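Local coordinates for protein endo-beta-N-acetylglucosaminidase F1 (PDB 6TCV) that probably hydrolyses the chitobiose core of high-mannose N-glycans, as an endo-beta-N-acetylglucosaminidase of a human gut Bacteroides, and is captured here with a Man9GlcNAc2-Asn substrate, at residues 215-220 with 266-271. The protein carries 2 engineered substitutions. Residues are numbered along the deposited sequence; the frame is centred on the assembly and turned at random.
Sequences PRVQCN and KDFARE. With MAN (alpha-D-mannopyranose), chain B; MAN (alpha-D-mannopyranose), chain C.
Glu271 reaches from helix 262-278 to the backbone of strand 214-218, where its OE2 accepts a hydrogen bond from Val217 N (2.9 Å). The N-H points at the oxygen fairly straight (161°) but meets it from above the carboxylate plane. CG lies anti to the backbone N (chi1 -172°) and the chain runs on extended, which carries the carboxylate past Val217, whose CB is 3.7 Å from OE2. Two waters complete the grip: one donates to Glu271 OE1 (2.6 Å) and to Pro215 O, the other to Glu271 OE2 and Val217 O. The same Val217 O takes a nearly straight bond from Arg216 NE (3.0 Å), in the guanidinium plane. One helix turn earlier, Phe268 brings CE1 against Val217 CG2 (3.7 Å) and sets its ring edge at Arg216 C, with Ile206 and Leu312 beside it. With an alanine in place of Glu271, the Val217 amide is likely to lose this acceptor and both waters the oxygen they link to the strand carbonyls. Beyond the strand, Asn220 N-caps the following helix through OD1 to Val223 N, while its ND2 donates to O3 of a mannose (chain C) at 3.0 Å. The contact thus joins strand and helix by an apolar patch around Phe268 and a hydrated polar side at Glu271, where a carboxylate, probably charged, satisfies an amide of the strand that leads to Asn220 and the mannose.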
# COMPACT_ATOMS: atom_id res chain seq x y z
N PRO A 215 17.94 8.78 -13.04
CA PRO A 215 17.35 8.91 -11.71
C PRO A 215 17.64 7.69 -10.86
O PRO A 215 17.83 6.59 -11.36
CB PRO A 215 15.84 8.99 -12.01
CG PRO A 215 15.77 9.37 -13.50
CD PRO A 215 16.92 8.75 -14.12
N ARG A 216 17.64 7.87 -9.54
CA ARG A 216 17.76 6.75 -8.61
C ARG A 216 16.93 7.04 -7.37
O ARG A 216 16.57 8.19 -7.07
CB ARG A 216 19.22 6.60 -8.18
CG ARG A 216 19.78 7.75 -7.31
CD ARG A 216 21.15 7.51 -6.55
NE ARG A 216 21.15 6.32 -5.73
CZ ARG A 216 22.17 5.52 -5.54
NH1 ARG A 216 23.33 5.77 -6.13
NH2 ARG A 216 22.04 4.47 -4.74
N VAL A 217 16.65 5.96 -6.64
CA VAL A 217 16.22 6.08 -5.25
C VAL A 217 17.45 6.49 -4.46
O VAL A 217 18.50 5.82 -4.50
CB VAL A 217 15.68 4.74 -4.76
CG1 VAL A 217 15.32 4.78 -3.28
CG2 VAL A 217 14.49 4.32 -5.57
N GLN A 218 17.33 7.58 -3.72
CA GLN A 218 18.40 8.10 -2.89
C GLN A 218 17.88 8.13 -1.47
O GLN A 218 16.90 8.83 -1.17
CB GLN A 218 18.80 9.50 -3.38
CG GLN A 218 19.92 10.13 -2.54
CD GLN A 218 20.34 11.52 -3.00
OE1 GLN A 218 20.87 11.66 -4.10
NE2 GLN A 218 20.16 12.51 -2.16
N CYS A 219 18.58 7.46 -0.57
CA CYS A 219 18.15 7.31 0.81
C CYS A 219 19.08 8.14 1.67
O CYS A 219 20.30 7.95 1.66
CB CYS A 219 18.25 5.84 1.23
SG CYS A 219 17.01 4.81 0.38
N ASN A 220 18.51 9.05 2.44
CA ASN A 220 19.26 9.82 3.41
C ASN A 220 19.74 8.90 4.53
O ASN A 220 19.34 7.73 4.62
CB ASN A 220 18.48 11.05 3.89
CG ASN A 220 17.35 10.70 4.81
OD1 ASN A 220 17.50 9.92 5.76
ND2 ASN A 220 16.23 11.41 4.65
N LYS A 266 9.62 3.41 -16.37
CA LYS A 266 9.77 1.98 -16.28
C LYS A 266 10.97 1.61 -15.41
O LYS A 266 10.89 0.72 -14.55
CB LYS A 266 9.96 1.39 -17.68
CG LYS A 266 8.68 1.36 -18.52
CD LYS A 266 8.91 0.79 -19.90
CE LYS A 266 7.62 0.76 -20.70
NZ LYS A 266 7.86 0.49 -22.13
N ASP A 267 12.12 2.25 -15.66
CA ASP A 267 13.32 1.88 -14.90
C ASP A 267 13.17 2.26 -13.44
O ASP A 267 13.55 1.48 -12.56
CB ASP A 267 14.57 2.51 -15.50
CG ASP A 267 14.85 2.04 -16.89
OD1 ASP A 267 14.33 1.04 -17.37
OD2 ASP A 267 15.95 2.51 -17.42
N PHE A 268 12.64 3.45 -13.15
CA PHE A 268 12.53 3.85 -11.75
C PHE A 268 11.54 2.96 -11.02
O PHE A 268 11.80 2.55 -9.88
CB PHE A 268 12.14 5.33 -11.67
CG PHE A 268 12.17 5.87 -10.28
CD1 PHE A 268 13.38 6.09 -9.63
CD2 PHE A 268 10.99 6.08 -9.59
CE1 PHE A 268 13.37 6.56 -8.33
CE2 PHE A 268 11.00 6.52 -8.31
CZ PHE A 268 12.20 6.76 -7.69
N ALA A 269 10.43 2.60 -11.69
CA ALA A 269 9.47 1.67 -11.10
C ALA A 269 10.13 0.35 -10.75
O ALA A 269 9.88 -0.21 -9.67
CB ALA A 269 8.37 1.41 -12.12
N ARG A 270 10.98 -0.15 -11.63
CA ARG A 270 11.66 -1.42 -11.41
C ARG A 270 12.68 -1.31 -10.28
O ARG A 270 12.84 -2.26 -9.51
CB ARG A 270 12.25 -1.93 -12.74
CG ARG A 270 11.10 -2.27 -13.69
CD ARG A 270 11.47 -2.34 -15.15
NE ARG A 270 10.19 -2.30 -15.89
CZ ARG A 270 10.07 -2.36 -17.20
NH1 ARG A 270 11.15 -2.48 -17.94
NH2 ARG A 270 8.88 -2.31 -17.78
N GLU A 271 13.30 -0.14 -10.12
CA GLU A 271 14.19 0.09 -8.97
C GLU A 271 13.42 0.12 -7.65
O GLU A 271 13.85 -0.48 -6.66
CB GLU A 271 14.98 1.37 -9.20
CG GLU A 271 16.05 1.59 -8.16
CD GLU A 271 17.04 2.63 -8.55
OE1 GLU A 271 17.57 2.53 -9.71
OE2 GLU A 271 17.50 3.41 -7.69
C1 MAN B . 17.30 14.74 4.86
C2 MAN B . 17.79 14.14 6.17
C3 MAN B . 17.59 15.11 7.32
C4 MAN B . 18.22 16.45 7.00
C5 MAN B . 17.61 16.96 5.70
C6 MAN B . 18.21 18.26 5.23
O2 MAN B . 19.18 13.79 6.01
O3 MAN B . 18.13 14.53 8.50
O4 MAN B . 17.95 17.40 8.03
O5 MAN B . 17.88 16.01 4.66
O6 MAN B . 17.48 18.76 4.09
C1 MAN C . 14.18 16.31 4.11
C2 MAN C . 15.30 15.37 3.70
C3 MAN C . 14.73 14.32 2.76
C4 MAN C . 13.53 13.61 3.37
C5 MAN C . 12.49 14.60 3.87
C6 MAN C . 11.41 13.95 4.71
O2 MAN C . 15.87 14.81 4.90
O3 MAN C . 15.74 13.35 2.47
O4 MAN C . 12.89 12.81 2.37
O5 MAN C . 13.13 15.58 4.72
O6 MAN C . 10.50 14.95 5.20
O HOH W 1 19.28 4.26 -10.64
O HOH W 2 19.37 3.22 -5.23